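Local structure of glycoside Hydrolase (Bacteroides uniformis, 5T99) at residues V613-H618 against K703-A708; T91-A96 against G144-L149; Y284-G289 against D403-S408; E374-K379 against Y387-S392. The protein probably hydrolyses galactosyl linkages as a family 2 glycoside hydrolase in the agarose metabolism of a gut symbiont, and binds D-galacto-isofagomine. All blocks are in the same frame, centred on the assembly; numbering follows the deposited sequence. Where two conformers were deposited one is given.

Contact 1 (V613-H618 against K703-A708)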
loop_
_atom_site.group_PDB
_atom_site.type_symbol
_atom_site.label_atom_id
_atom_site.label_comp_id
_atom_site.label_asym_id
_atom_site.label_seq_id
_atom_site.Cartn_x
_atom_site.Cartn_y
_atom_site.Cartn_z
ATOM N N VAL A 613 13.314 -12.749 -19.794
ATOM C CA VAL A 613 14.344 -13.647 -19.356
ATOM C C VAL A 613 15.198 -12.839 -18.392
ATOM O O VAL A 613 15.374 -11.622 -18.565
ATOM C CB VAL A 613 15.142 -14.220 -20.556
ATOM C CG1 VAL A 613 15.975 -13.140 -21.236
ATOM C CG2 VAL A 613 16.020 -15.383 -20.122
ATOM N N HIS A 614 15.664 -13.500 -17.345
ATOM C CA HIS A 614 16.508 -12.857 -16.345
ATOM C C HIS A 614 17.518 -13.876 -15.850
ATOM O O HIS A 614 17.196 -15.063 -15.721
ATOM C CB HIS A 614 15.656 -12.310 -15.196
ATOM C CG HIS A 614 16.443 -11.844 -14.012
ATOM N ND1 HIS A 614 16.904 -10.552 -13.887
ATOM C CD2 HIS A 614 16.819 -12.490 -12.883
ATOM C CE1 HIS A 614 17.542 -10.423 -12.737
ATOM N NE2 HIS A 614 17.502 -11.585 -12.108
ATOM N N ILE A 615 18.725 -13.394 -15.573
ATOM C CA ILE A 615 19.857 -14.245 -15.256
ATOM C C ILE A 615 20.449 -13.793 -13.919
ATOM O O ILE A 615 20.413 -12.599 -13.570
ATOM C CB ILE A 615 20.902 -14.257 -16.406
ATOM C CG1 ILE A 615 22.053 -15.206 -16.082
ATOM C CG2 ILE A 615 21.441 -12.861 -16.691
ATOM C CD1 ILE A 615 22.903 -15.560 -17.285
ATOM N N LEU A 616 20.932 -14.775 -13.163
ATOM C CA LEU A 616 21.652 -14.534 -11.923
ATOM C C LEU A 616 22.665 -15.674 -11.710
ATOM O O LEU A 616 22.434 -16.785 -12.203
ATOM C CB LEU A 616 20.682 -14.339 -10.732
ATOM C CG LEU A 616 19.566 -15.274 -10.214
ATOM C CD1 LEU A 616 18.628 -15.770 -11.297
ATOM C CD2 LEU A 616 20.102 -16.427 -9.384
ATOM N N PRO A 617 23.783 -15.430 -11.017
ATOM C CA PRO A 617 24.118 -14.179 -10.320
ATOM C C PRO A 617 24.799 -13.165 -11.235
ATOM O O PRO A 617 24.641 -13.252 -12.445
ATOM C CB PRO A 617 25.067 -14.663 -9.212
ATOM C CG PRO A 617 25.738 -15.835 -9.806
ATOM C CD PRO A 617 24.696 -16.521 -10.641
ATOM N N HIS A 618 25.500 -12.190 -10.655
ATOM C CA HIS A 618 26.505 -11.393 -11.380
ATOM C C HIS A 618 27.668 -12.270 -11.890
ATOM O O HIS A 618 27.756 -13.463 -11.564
ATOM C CB HIS A 618 27.041 -10.220 -10.513
ATOM C CG HIS A 618 27.791 -10.636 -9.268
ATOM N ND1 HIS A 618 27.446 -10.178 -8.013
ATOM C CD2 HIS A 618 28.867 -11.442 -9.083
ATOM C CE1 HIS A 618 28.271 -10.682 -7.112
ATOM N NE2 HIS A 618 29.142 -11.456 -7.735
ATOM N N LYS A 703 19.381 -11.462 -22.461
ATOM C CA LYS A 703 20.110 -10.597 -21.543
ATOM C C LYS A 703 21.568 -11.013 -21.529
ATOM O O LYS A 703 21.895 -12.185 -21.727
ATOM C CB LYS A 703 19.551 -10.677 -20.118
ATOM C CG LYS A 703 18.113 -10.211 -19.948
ATOM C CD LYS A 703 17.962 -8.702 -20.076
ATOM C CE LYS A 703 16.497 -8.312 -19.935
ATOM N NZ LYS A 703 16.303 -6.847 -20.059
ATOM N N THR A 704 22.429 -10.031 -21.288
ATOM C CA THR A 704 23.865 -10.228 -21.207
ATOM C C THR A 704 24.338 -9.588 -19.913
ATOM O O THR A 704 23.952 -8.455 -19.612
ATOM C CB THR A 704 24.560 -9.570 -22.426
ATOM O OG1 THR A 704 24.310 -10.356 -23.594
ATOM C CG2 THR A 704 26.075 -9.458 -22.230
ATOM N N ILE A 705 25.164 -10.309 -19.157
ATOM C CA ILE A 705 25.903 -9.717 -18.025
ATOM C C ILE A 705 27.415 -9.812 -18.256
ATOM O O ILE A 705 27.901 -10.761 -18.876
ATOM C CB ILE A 705 25.531 -10.340 -16.649
ATOM C CG1 ILE A 705 25.734 -11.859 -16.632
ATOM C CG2 ILE A 705 24.094 -9.988 -16.277
ATOM C CD1 ILE A 705 25.621 -12.465 -15.253
ATOM N N ARG A 706 28.141 -8.828 -17.735
ATOM C CA ARG A 706 29.577 -8.719 -17.945
ATOM C C ARG A 706 30.321 -8.653 -16.618
ATOM O O ARG A 706 29.848 -8.024 -15.671
ATOM C CB ARG A 706 29.884 -7.475 -18.788
ATOM C CG ARG A 706 29.385 -7.604 -20.216
ATOM C CD ARG A 706 29.742 -6.401 -21.064
ATOM N NE ARG A 706 29.268 -6.540 -22.441
ATOM C CZ ARG A 706 28.011 -6.341 -22.856
ATOM N NH1 ARG A 706 27.037 -5.996 -22.008
ATOM N NH2 ARG A 706 27.714 -6.498 -24.146
ATOM N N THR A 707 31.478 -9.322 -16.558
ATOM C CA THR A 707 32.457 -9.103 -15.498
ATOM C C THR A 707 32.822 -7.629 -15.542
ATOM O O THR A 707 33.309 -7.160 -16.557
ATOM C CB THR A 707 33.751 -9.918 -15.730
ATOM O OG1 THR A 707 33.441 -11.280 -16.058
ATOM C CG2 THR A 707 34.644 -9.879 -14.499
ATOM N N ALA A 708 32.539 -6.891 -14.472
ATOM C CA ALA A 708 32.836 -5.456 -14.418
ATOM C C ALA A 708 34.196 -5.213 -13.781
ATOM O O ALA A 708 34.634 -5.988 -12.948
ATOM C CB ALA A 708 31.759 -4.718 -13.642
#
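Ile705 and Lys703 meet 613-618 in shapes set by their torsions. In Ile705, CG1 stands between the backbone N and the carbonyl carbon (chi1 56°), and the rest of that branch runs on extended until CD1 lies 3.1 Å from Pro617 O and against the backbone of His618. The other branch, beside the backbone N, brings Ile705 CG2 to 3.9 Å from Ile615 CG2, the two side chains crossing at a slant. Lys703 CG, beside the backbone N (chi1 -63°), lies 3.4 Å from Val613 O, and a bend at the second torsion then carries the chain on, its ammonium end leading away from 613-618. Val613 CG1 passes Lys703 CG at 3.8 Å, the two side chains sliding past each other in opposite directions.

Strands 613-616 and 703-706 run in roughly the same direction, their axes 7.4 Å apart at closest and inclined by 21°. Each is paired within its own antiparallel sheet, His614 and Leu616 with strand 626-633 and Lys703 and Ile705 with strand 687-693. This is the face-to-face packing of a beta sandwich, and Val690 and Leu688 extend the apolar layer around Val613 and Ile615. Methyls and methylenes meet one another and the carbonyl oxygens of Val613 and Pro617, so the fit is one of van der Waals contact, while the strands' backbone hydrogen bonds run within each sheet.

Contact 2 (T91-A96 against G144-L149)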
loop_
_atom_site.group_PDB
_atom_site.type_symbol
_atom_site.label_atom_id
_atom_site.label_comp_id
_atom_site.label_asym_id
_atom_site.label_seq_id
_atom_site.Cartn_x
_atom_site.Cartn_y
_atom_site.Cartn_z
ATOM N N THR A 91 -2.640 27.310 14.831
ATOM C CA THR A 91 -3.307 28.527 15.286
ATOM C C THR A 91 -3.890 29.205 14.049
ATOM O O THR A 91 -3.175 29.389 13.063
ATOM C CB THR A 91 -2.311 29.461 16.026
ATOM O OG1 THR A 91 -1.716 28.750 17.119
ATOM C CG2 THR A 91 -2.989 30.710 16.570
ATOM N N PHE A 92 -5.173 29.564 14.097
ATOM C CA PHE A 92 -5.877 30.064 12.912
ATOM C C PHE A 92 -7.015 31.014 13.272
ATOM O O PHE A 92 -7.682 30.836 14.292
ATOM C CB PHE A 92 -6.411 28.890 12.055
ATOM C CG PHE A 92 -7.401 27.994 12.769
ATOM C CD1 PHE A 92 -8.771 28.163 12.593
ATOM C CD2 PHE A 92 -6.963 26.989 13.630
ATOM C CE1 PHE A 92 -9.680 27.348 13.257
ATOM C CE2 PHE A 92 -7.867 26.169 14.293
ATOM C CZ PHE A 92 -9.228 26.344 14.102
ATOM N N ILE A 93 -7.226 32.018 12.415
ATOM C CA ILE A 93 -8.353 32.944 12.547
ATOM C C ILE A 93 -9.634 32.220 12.127
ATOM O O ILE A 93 -9.660 31.529 11.108
ATOM C CB ILE A 93 -8.198 34.206 11.653
ATOM C CG1 ILE A 93 -6.946 35.018 12.016
ATOM C CG2 ILE A 93 -9.443 35.099 11.733
ATOM C CD1 ILE A 93 -7.037 35.758 13.335
ATOM N N GLY A 94 -10.691 32.389 12.911
ATOM C CA GLY A 94 -12.021 31.989 12.485
ATOM C C GLY A 94 -12.491 32.837 11.319
ATOM O O GLY A 94 -12.939 33.971 11.493
ATOM N N ASP A 95 -12.367 32.283 10.122
ATOM C CA ASP A 95 -12.793 32.954 8.899
ATOM C C ASP A 95 -14.260 33.386 8.988
ATOM O O ASP A 95 -15.114 32.665 9.545
ATOM C CB ASP A 95 -12.585 32.025 7.705
ATOM C CG ASP A 95 -12.323 32.764 6.431
ATOM O OD1 ASP A 95 -13.156 33.613 6.032
ATOM O OD2 ASP A 95 -11.280 32.462 5.815
ATOM N N ALA A 96 -14.537 34.571 8.443
ATOM C CA ALA A 96 -15.883 35.167 8.484
ATOM C C ALA A 96 -16.920 34.302 7.761
ATOM O O ALA A 96 -18.067 34.229 8.184
ATOM C CB ALA A 96 -15.861 36.579 7.897
ATOM N N GLY A 144 -13.395 35.575 13.787
ATOM C CA GLY A 144 -12.625 36.813 13.825
ATOM C C GLY A 144 -11.581 36.929 14.931
ATOM O O GLY A 144 -10.959 37.978 15.063
ATOM N N GLU A 145 -11.390 35.866 15.717
ATOM C CA GLU A 145 -10.371 35.800 16.761
ATOM C C GLU A 145 -9.506 34.574 16.477
ATOM O O GLU A 145 -9.806 33.782 15.569
ATOM C CB GLU A 145 -11.013 35.658 18.144
ATOM C CG GLU A 145 -11.889 36.825 18.581
ATOM C CD GLU A 145 -12.681 36.527 19.854
ATOM O OE1 GLU A 145 -12.137 35.892 20.791
ATOM O OE2 GLU A 145 -13.862 36.935 19.924
ATOM N N GLU A 146 -8.440 34.411 17.261
ATOM C CA GLU A 146 -7.535 33.279 17.099
ATOM C C GLU A 146 -8.119 32.008 17.714
ATOM O O GLU A 146 -8.841 32.066 18.708
ATOM C CB GLU A 146 -6.160 33.597 17.691
ATOM C CG GLU A 146 -5.356 34.591 16.853
ATOM C CD GLU A 146 -4.901 34.032 15.508
ATOM O OE1 GLU A 146 -5.042 32.816 15.259
ATOM O OE2 GLU A 146 -4.393 34.813 14.681
ATOM N N ASN A 147 -7.817 30.874 17.080
ATOM C CA ASN A 147 -8.217 29.544 17.542
ATOM C C ASN A 147 -6.992 28.651 17.556
ATOM O O ASN A 147 -6.082 28.850 16.767
ATOM C CB ASN A 147 -9.262 28.912 16.615
ATOM C CG ASN A 147 -10.551 29.693 16.564
ATOM O OD1 ASN A 147 -11.533 29.339 17.222
ATOM N ND2 ASN A 147 -10.565 30.762 15.782
ATOM N N VAL A 148 -6.987 27.656 18.437
ATOM C CA VAL A 148 -5.851 26.755 18.605
ATOM C C VAL A 148 -6.332 25.303 18.646
ATOM O O VAL A 148 -6.971 24.859 19.614
ATOM C CB VAL A 148 -5.053 27.099 19.892
ATOM C CG1 VAL A 148 -3.933 26.098 20.143
ATOM C CG2 VAL A 148 -4.473 28.514 19.806
ATOM N N LEU A 149 -6.002 24.575 17.588
ATOM C CA LEU A 149 -6.209 23.146 17.531
ATOM C C LEU A 149 -4.922 22.461 17.984
ATOM O O LEU A 149 -3.858 22.691 17.391
ATOM C CB LEU A 149 -6.566 22.719 16.099
ATOM C CG LEU A 149 -6.899 21.245 15.861
ATOM C CD1 LEU A 149 -8.037 20.801 16.761
ATOM C CD2 LEU A 149 -7.225 21.025 14.390
#
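Phe92 and Asn147 form the hydrogen-bonded pair of two antiparallel strands: Phe92 N donates to Asn147 O at 2.9 Å, and Asn147 N returns a bond to Phe92 O at 2.8 Å. The same carbonyl takes a second bond, from Asn147 ND2 to Phe92 O at 3.2 Å, with the oxygen in the plane of the amide; the two donors reach it from opposite faces of the carbonyl plane. Past the strand ends, Gly94 N binds Glu145 O at 3.1 Å, and Gly144 N meets a lone pair of Gly94 O at 2.8 Å.

A CH-pi interaction puts Asn147 CB over one face of the Phe92 ring, 3.7 Å from its centroid. Leu149 CB is at the ring edge.

Polar meets apolar on the other sheet face, where the bent Glu146 sets OE1 against Thr91 CG2 and OE2 against Ile93 CD1.

Lys142 N and Asn119 ND2 donate to Asn147 OD1, so the amide's rotation is fixed at both ends, tying the loop before strand 146-153 and the turn at Asn119 to this strand pair of the sugar-binding domain.

Contact 3 (Y284-G289 against D403-S408). With EDO (1,2-ethanediol), chain J; EDO (1,2-ethanediol), chain K.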
loop_
_atom_site.group_PDB
_atom_site.type_symbol
_atom_site.label_atom_id
_atom_site.label_comp_id
_atom_site.label_asym_id
_atom_site.label_seq_id
_atom_site.Cartn_x
_atom_site.Cartn_y
_atom_site.Cartn_z
ATOM N N TYR A 284 -21.263 17.068 -2.432
ATOM C CA TYR A 284 -20.495 15.948 -1.885
ATOM C C TYR A 284 -20.138 14.985 -3.006
ATOM O O TYR A 284 -21.026 14.473 -3.697
ATOM C CB TYR A 284 -21.343 15.234 -0.839
ATOM C CG TYR A 284 -20.650 14.169 -0.012
ATOM C CD1 TYR A 284 -20.098 14.475 1.241
ATOM C CD2 TYR A 284 -20.578 12.853 -0.453
ATOM C CE1 TYR A 284 -19.495 13.498 2.022
ATOM C CE2 TYR A 284 -19.976 11.871 0.322
ATOM C CZ TYR A 284 -19.437 12.197 1.559
ATOM O OH TYR A 284 -18.834 11.226 2.325
ATOM N N PHE A 285 -18.842 14.738 -3.171
ATOM C CA PHE A 285 -18.329 13.909 -4.243
ATOM C C PHE A 285 -17.965 12.506 -3.740
ATOM O O PHE A 285 -17.495 12.349 -2.609
ATOM C CB PHE A 285 -17.112 14.581 -4.875
ATOM C CG PHE A 285 -17.444 15.815 -5.671
ATOM C CD1 PHE A 285 -17.827 15.715 -7.020
ATOM C CD2 PHE A 285 -17.365 17.077 -5.090
ATOM C CE1 PHE A 285 -18.119 16.845 -7.769
ATOM C CE2 PHE A 285 -17.659 18.217 -5.837
ATOM C CZ PHE A 285 -18.042 18.100 -7.175
ATOM N N THR A 286 -18.211 11.504 -4.588
ATOM C CA THR A 286 -17.829 10.113 -4.329
ATOM C C THR A 286 -17.290 9.493 -5.630
ATOM O O THR A 286 -17.949 9.531 -6.669
ATOM C CB THR A 286 -19.023 9.256 -3.840
ATOM O OG1 THR A 286 -19.645 9.853 -2.695
ATOM C CG2 THR A 286 -18.563 7.833 -3.475
ATOM N N ASP A 287 -16.094 8.916 -5.571
ATOM C CA ASP A 287 -15.557 8.189 -6.714
ATOM C C ASP A 287 -16.055 6.765 -6.625
ATOM O O ASP A 287 -16.166 6.216 -5.519
ATOM C CB ASP A 287 -14.035 8.237 -6.723
ATOM C CG ASP A 287 -13.497 9.603 -7.124
ATOM O OD1 ASP A 287 -14.058 10.238 -8.047
ATOM O OD2 ASP A 287 -12.501 10.040 -6.529
ATOM N N PHE A 288 -16.401 6.184 -7.773
ATOM C CA PHE A 288 -16.882 4.801 -7.812
ATOM C C PHE A 288 -16.653 4.155 -9.167
ATOM O O PHE A 288 -16.416 4.846 -10.157
ATOM C CB PHE A 288 -18.364 4.719 -7.415
ATOM C CG PHE A 288 -19.322 5.161 -8.498
ATOM C CD1 PHE A 288 -19.833 4.249 -9.410
ATOM C CD2 PHE A 288 -19.715 6.491 -8.601
ATOM C CE1 PHE A 288 -20.707 4.651 -10.411
ATOM C CE2 PHE A 288 -20.591 6.900 -9.597
ATOM C CZ PHE A 288 -21.096 5.978 -10.498
ATOM N N GLY A 289 -16.723 2.825 -9.182
ATOM C CA GLY A 289 -16.615 2.030 -10.389
ATOM C C GLY A 289 -17.779 1.069 -10.539
ATOM O O GLY A 289 -18.538 0.830 -9.588
ATOM N N ASP A 403 -14.495 2.836 3.251
ATOM C CA ASP A 403 -13.992 2.164 2.042
ATOM C C ASP A 403 -15.013 1.418 1.169
ATOM O O ASP A 403 -14.639 0.909 0.120
ATOM C CB ASP A 403 -12.860 1.188 2.411
ATOM C CG ASP A 403 -11.655 1.882 2.998
ATOM O OD1 ASP A 403 -11.624 3.136 2.979
ATOM O OD2 ASP A 403 -10.739 1.169 3.484
ATOM N N ARG A 404 -16.285 1.375 1.565
ATOM C CA ARG A 404 -17.270 0.552 0.851
ATOM C C ARG A 404 -17.721 1.086 -0.519
ATOM O O ARG A 404 -18.592 0.485 -1.140
ATOM C CB ARG A 404 -18.498 0.284 1.721
ATOM C CG ARG A 404 -19.323 1.517 2.079
ATOM C CD ARG A 404 -20.368 1.126 3.092
ATOM N NE ARG A 404 -21.206 2.232 3.513
ATOM C CZ ARG A 404 -22.328 2.099 4.222
ATOM N NH1 ARG A 404 -22.768 0.894 4.598
ATOM N NH2 ARG A 404 -23.031 3.184 4.563
ATOM N N ASN A 405 -17.163 2.211 -0.959
ATOM C CA ASN A 405 -17.347 2.691 -2.327
ATOM C C ASN A 405 -16.183 2.420 -3.270
ATOM O O ASN A 405 -16.348 2.582 -4.481
ATOM C CB ASN A 405 -17.654 4.182 -2.314
ATOM C CG ASN A 405 -18.875 4.493 -1.493
ATOM O OD1 ASN A 405 -19.902 3.828 -1.648
ATOM N ND2 ASN A 405 -18.783 5.486 -0.601
ATOM N N HIS A 406 -15.020 2.025 -2.756
ATOM C CA HIS A 406 -13.875 1.716 -3.626
ATOM C C HIS A 406 -14.151 0.458 -4.445
ATOM O O HIS A 406 -14.382 -0.600 -3.868
ATOM C CB HIS A 406 -12.612 1.466 -2.802
ATOM C CG HIS A 406 -12.035 2.688 -2.164
ATOM N ND1 HIS A 406 -11.428 3.693 -2.885
ATOM C CD2 HIS A 406 -11.923 3.042 -0.861
ATOM C CE1 HIS A 406 -10.987 4.622 -2.053
ATOM N NE2 HIS A 406 -11.288 4.258 -0.821
ATOM N N PRO A 407 -14.127 0.545 -5.782
ATOM C CA PRO A 407 -14.315 -0.696 -6.560
ATOM C C PRO A 407 -13.153 -1.689 -6.453
ATOM O O PRO A 407 -13.347 -2.869 -6.729
ATOM C CB PRO A 407 -14.435 -0.189 -7.996
ATOM C CG PRO A 407 -13.707 1.097 -7.996
ATOM C CD PRO A 407 -14.041 1.717 -6.672
ATOM N N SER A 408 -11.966 -1.218 -6.067
ATOM C CA SER A 408 -10.815 -2.096 -5.850
ATOM C C SER A 408 -11.055 -3.092 -4.715
ATOM O O SER A 408 -10.595 -4.207 -4.790
ATOM C CB SER A 408 -9.540 -1.284 -5.561
ATOM O OG SER A 408 -9.676 -0.502 -4.386
HETATM C C1 EDO J . -18.903 -0.329 -5.240
HETATM O O1 EDO J . -19.410 -0.004 -3.920
HETATM C C2 EDO J . -18.963 0.857 -6.210
HETATM O O2 EDO J . -17.656 1.283 -6.652
HETATM C C1 EDO K . -26.861 1.842 5.871
HETATM O O1 EDO K . -28.267 1.556 5.832
HETATM C C2 EDO K . -26.022 0.604 6.161
HETATM O O2 EDO K . -25.017 0.889 7.143
#
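Asn405 presents its short side chain to Thr286, whose CG2 methyl lies 3.7 Å from Asn405 ND2, the two side chains meeting at about a right angle. With CG beside the backbone N (chi1 -58°), the amide of Asn405 is directed at strand 180-194, where OD1 accepts from Val189 N and ND2 donates to Val187 O. Pro407 supplies the second touching surface: its CG rests 3.7 Å from Gly289 N, and its ring packs close to the glycine CA, where no side chain intervenes. The loop carrying both residues starts as a type I turn closed by His406 N on Asp403 O. It joins helix 388-403 to strand 409-416, and in an alpha/beta barrel such a loop lies at the end away from the active site; here it receives the edge strand 279-288 of the neighbouring beta domain. No direct hydrogen bond crosses the contact, but an ethanediol, probably from the crystallisation liquor, bridges it: Gly289 N donates to its O2 at 3.1 Å (165° at the hydrogen), and that hydroxyl also lies 2.8 Å from Asn405 O. Arg404, one residue earlier, stretches out to a cation-pi contact with Tyr188, and its NH1 makes weak bonds to Leu441 O and, at 3.4 Å, to O2 of a second ethanediol. A leucine in place of Arg404 would probably leave the Tyr188 ring without its cationic mate and the Leu441 carbonyl without a weak donor.

Contact 4 (E374-K379 against Y387-S392)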
loop_
_atom_site.group_PDB
_atom_site.type_symbol
_atom_site.label_atom_id
_atom_site.label_comp_id
_atom_site.label_asym_id
_atom_site.label_seq_id
_atom_site.Cartn_x
_atom_site.Cartn_y
_atom_site.Cartn_z
ATOM N N GLU A 374 -4.612 -8.253 15.893
ATOM C CA GLU A 374 -4.996 -9.065 17.066
ATOM C C GLU A 374 -6.375 -8.639 17.568
ATOM O O GLU A 374 -6.808 -7.525 17.292
ATOM C CB GLU A 374 -3.948 -8.940 18.184
ATOM C CG GLU A 374 -3.787 -7.534 18.741
ATOM C CD GLU A 374 -2.710 -7.428 19.813
ATOM O OE1 GLU A 374 -1.580 -7.870 19.574
ATOM O OE2 GLU A 374 -2.987 -6.880 20.890
ATOM N N TRP A 375 -7.055 -9.523 18.298
ATOM C CA TRP A 375 -8.406 -9.234 18.768
ATOM C C TRP A 375 -8.413 -9.033 20.274
ATOM O O TRP A 375 -7.976 -7.985 20.718
ATOM C CB TRP A 375 -9.398 -10.304 18.311
ATOM C CG TRP A 375 -9.575 -10.410 16.838
ATOM C CD1 TRP A 375 -9.247 -9.482 15.888
ATOM C CD2 TRP A 375 -10.160 -11.513 16.139
ATOM N NE1 TRP A 375 -9.577 -9.947 14.640
ATOM C CE2 TRP A 375 -10.142 -11.190 14.761
ATOM C CE3 TRP A 375 -10.700 -12.746 16.542
ATOM C CZ2 TRP A 375 -10.632 -12.054 13.787
ATOM C CZ3 TRP A 375 -11.194 -13.599 15.576
ATOM C CH2 TRP A 375 -11.155 -13.250 14.208
ATOM N N THR A 376 -8.902 -10.005 21.056
ATOM C CA THR A 376 -8.915 -9.885 22.522
ATOM C C THR A 376 -7.624 -10.395 23.144
ATOM O O THR A 376 -7.287 -9.971 24.237
ATOM C CB THR A 376 -10.106 -10.623 23.186
ATOM O OG1 THR A 376 -9.921 -12.047 23.116
ATOM C CG2 THR A 376 -11.434 -10.225 22.527
ATOM N N LYS A 377 -6.929 -11.309 22.463
ATOM C CA LYS A 377 -5.680 -11.917 22.963
ATOM C C LYS A 377 -4.459 -11.200 22.373
ATOM O O LYS A 377 -4.347 -11.056 21.152
ATOM C CB LYS A 377 -5.603 -13.399 22.579
ATOM C CG LYS A 377 -6.663 -14.305 23.192
ATOM C CD LYS A 377 -6.361 -14.656 24.647
ATOM C CE LYS A 377 -6.666 -16.121 24.986
ATOM N NZ LYS A 377 -8.124 -16.363 25.133
ATOM N N ALA A 378 -3.538 -10.798 23.252
ATOM C CA ALA A 378 -2.351 -10.000 22.889
ATOM C C ALA A 378 -1.271 -10.788 22.155
ATOM O O ALA A 378 -0.886 -11.866 22.591
ATOM C CB ALA A 378 -1.742 -9.397 24.149
ATOM N N LYS A 379 -0.803 -10.237 21.037
ATOM C CA LYS A 379 0.463 -10.630 20.417
ATOM C C LYS A 379 1.584 -9.767 20.954
ATOM O O LYS A 379 2.671 -10.277 21.205
ATOM C CB LYS A 379 0.437 -10.458 18.904
ATOM C CG LYS A 379 -0.456 -11.423 18.151
ATOM C CD LYS A 379 -0.404 -11.093 16.673
ATOM C CE LYS A 379 -1.180 -12.100 15.859
ATOM N NZ LYS A 379 -1.397 -11.634 14.470
ATOM N N TYR A 387 -7.804 -2.130 23.288
ATOM C CA TYR A 387 -8.931 -1.337 22.817
ATOM C C TYR A 387 -10.089 -2.148 22.263
ATOM O O TYR A 387 -11.161 -1.575 22.045
ATOM C CB TYR A 387 -8.430 -0.365 21.756
ATOM C CG TYR A 387 -7.205 0.368 22.231
ATOM C CD1 TYR A 387 -7.289 1.292 23.274
ATOM C CD2 TYR A 387 -5.953 0.098 21.683
ATOM C CE1 TYR A 387 -6.159 1.947 23.736
ATOM C CE2 TYR A 387 -4.821 0.756 22.133
ATOM C CZ TYR A 387 -4.934 1.671 23.155
ATOM O OH TYR A 387 -3.811 2.310 23.586
ATOM N N PHE A 388 -9.893 -3.462 22.084
ATOM C CA PHE A 388 -10.821 -4.298 21.336
ATOM C C PHE A 388 -12.258 -4.252 21.841
ATOM O O PHE A 388 -13.163 -4.058 21.038
ATOM C CB PHE A 388 -10.353 -5.755 21.268
ATOM C CG PHE A 388 -11.155 -6.606 20.309
ATOM C CD1 PHE A 388 -10.785 -6.703 18.959
ATOM C CD2 PHE A 388 -12.283 -7.307 20.743
ATOM C CE1 PHE A 388 -11.519 -7.486 18.065
ATOM C CE2 PHE A 388 -13.019 -8.092 19.857
ATOM C CZ PHE A 388 -12.639 -8.178 18.512
ATOM N N ASP A 389 -12.466 -4.424 23.143
ATOM C CA ASP A 389 -13.823 -4.420 23.697
ATOM C C ASP A 389 -14.550 -3.079 23.490
ATOM O O ASP A 389 -15.709 -3.059 23.080
ATOM C CB ASP A 389 -13.806 -4.808 25.180
ATOM C CG ASP A 389 -13.758 -6.314 25.390
ATOM O OD1 ASP A 389 -13.978 -6.755 26.543
ATOM O OD2 ASP A 389 -13.500 -7.056 24.411
ATOM N N GLU A 390 -13.859 -1.973 23.760
ATOM C CA GLU A 390 -14.436 -0.634 23.612
ATOM C C GLU A 390 -14.512 -0.153 22.151
ATOM O O GLU A 390 -15.474 0.512 21.783
ATOM C CB GLU A 390 -13.646 0.371 24.461
ATOM C CG GLU A 390 -14.267 1.773 24.582
ATOM C CD GLU A 390 -13.391 2.780 25.342
ATOM O OE1 GLU A 390 -12.439 2.369 26.061
ATOM O OE2 GLU A 390 -13.660 4.000 25.218
ATOM N N TRP A 391 -13.513 -0.493 21.329
ATOM C CA TRP A 391 -13.314 0.132 20.012
ATOM C C TRP A 391 -13.530 -0.737 18.761
ATOM O O TRP A 391 -13.683 -0.179 17.661
ATOM C CB TRP A 391 -11.913 0.734 19.952
ATOM C CG TRP A 391 -11.788 1.960 20.763
ATOM C CD1 TRP A 391 -11.389 2.051 22.069
ATOM C CD2 TRP A 391 -12.077 3.291 20.335
ATOM N NE1 TRP A 391 -11.400 3.361 22.475
ATOM C CE2 TRP A 391 -11.816 4.148 21.433
ATOM C CE3 TRP A 391 -12.521 3.849 19.126
ATOM C CZ2 TRP A 391 -11.992 5.546 21.360
ATOM C CZ3 TRP A 391 -12.699 5.241 19.050
ATOM C CH2 TRP A 391 -12.438 6.070 20.166
ATOM N N SER A 392 -13.555 -2.064 18.906
ATOM C CA SER A 392 -13.567 -2.965 17.731
ATOM C C SER A 392 -14.729 -2.717 16.783
ATOM O O SER A 392 -14.519 -2.644 15.573
ATOM C CB SER A 392 -13.558 -4.445 18.138
ATOM O OG SER A 392 -14.653 -4.764 18.972
#
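Phe388 turns one face of its ring to Trp375, and CB of Trp375 sits over that face, 4.0 Å from the ring centroid. The two side chains lie side by side, pointing the same way, but the five-membered ring of Trp375 is inclined at 34° to the phenyl plane, an oblique pair. With CG anti to the backbone N (chi1 -170°), the Phe388 ring reaches over to Trp375; CB itself lies 3.3 Å from Trp375 O. On the same side of the ring as Trp375 CB but past its rim, Thr376 CG2 crosses 3.5 Å from Phe388 CD2. Over the opposite face, centred, lies Ser392 CB, one helical turn on. With an alanine in place of Phe388, Trp375 and Ser392 would probably face a gap, and the Thr376 methyl would lose its partner.

Loop 374-379 follows barrel strand 366-370 at the catalytic end, the Glu374 side chain about 11 Å from bound D-galacto-isofagomine. Apolar packing against Phe388 joins loop to helix 388-403, while hydrogen bonds from Trp375 NE1 to Ile414 O and between Thr376 OG1 and Glu420 OE2 fix indole and hydroxyl.

Overall arrangement
The four contacts sample four kinds of junction in a multidomain enzyme. Along the chain contact 2 comes first, in the sugar-binding domain; contact 3 opens next and encloses contact 4 before it closes, and contact 1 follows near the C-terminal domains. Contacts 3 and 4 share helix 388-403: contact 4 holds its start, and the loop leaving its end enters contact 3, their centres about 29 Å apart. Contacts 1 and 2 lie on opposite sides of the chain's centre, about 62 Å apart between centres. Strand pairing within a sheet, packing between sheets, domain-to-barrel contact and loop-to-helix contact thus act at separate places, and the accessory beta domains are spread around the barrel that carries most of the ligand pocket.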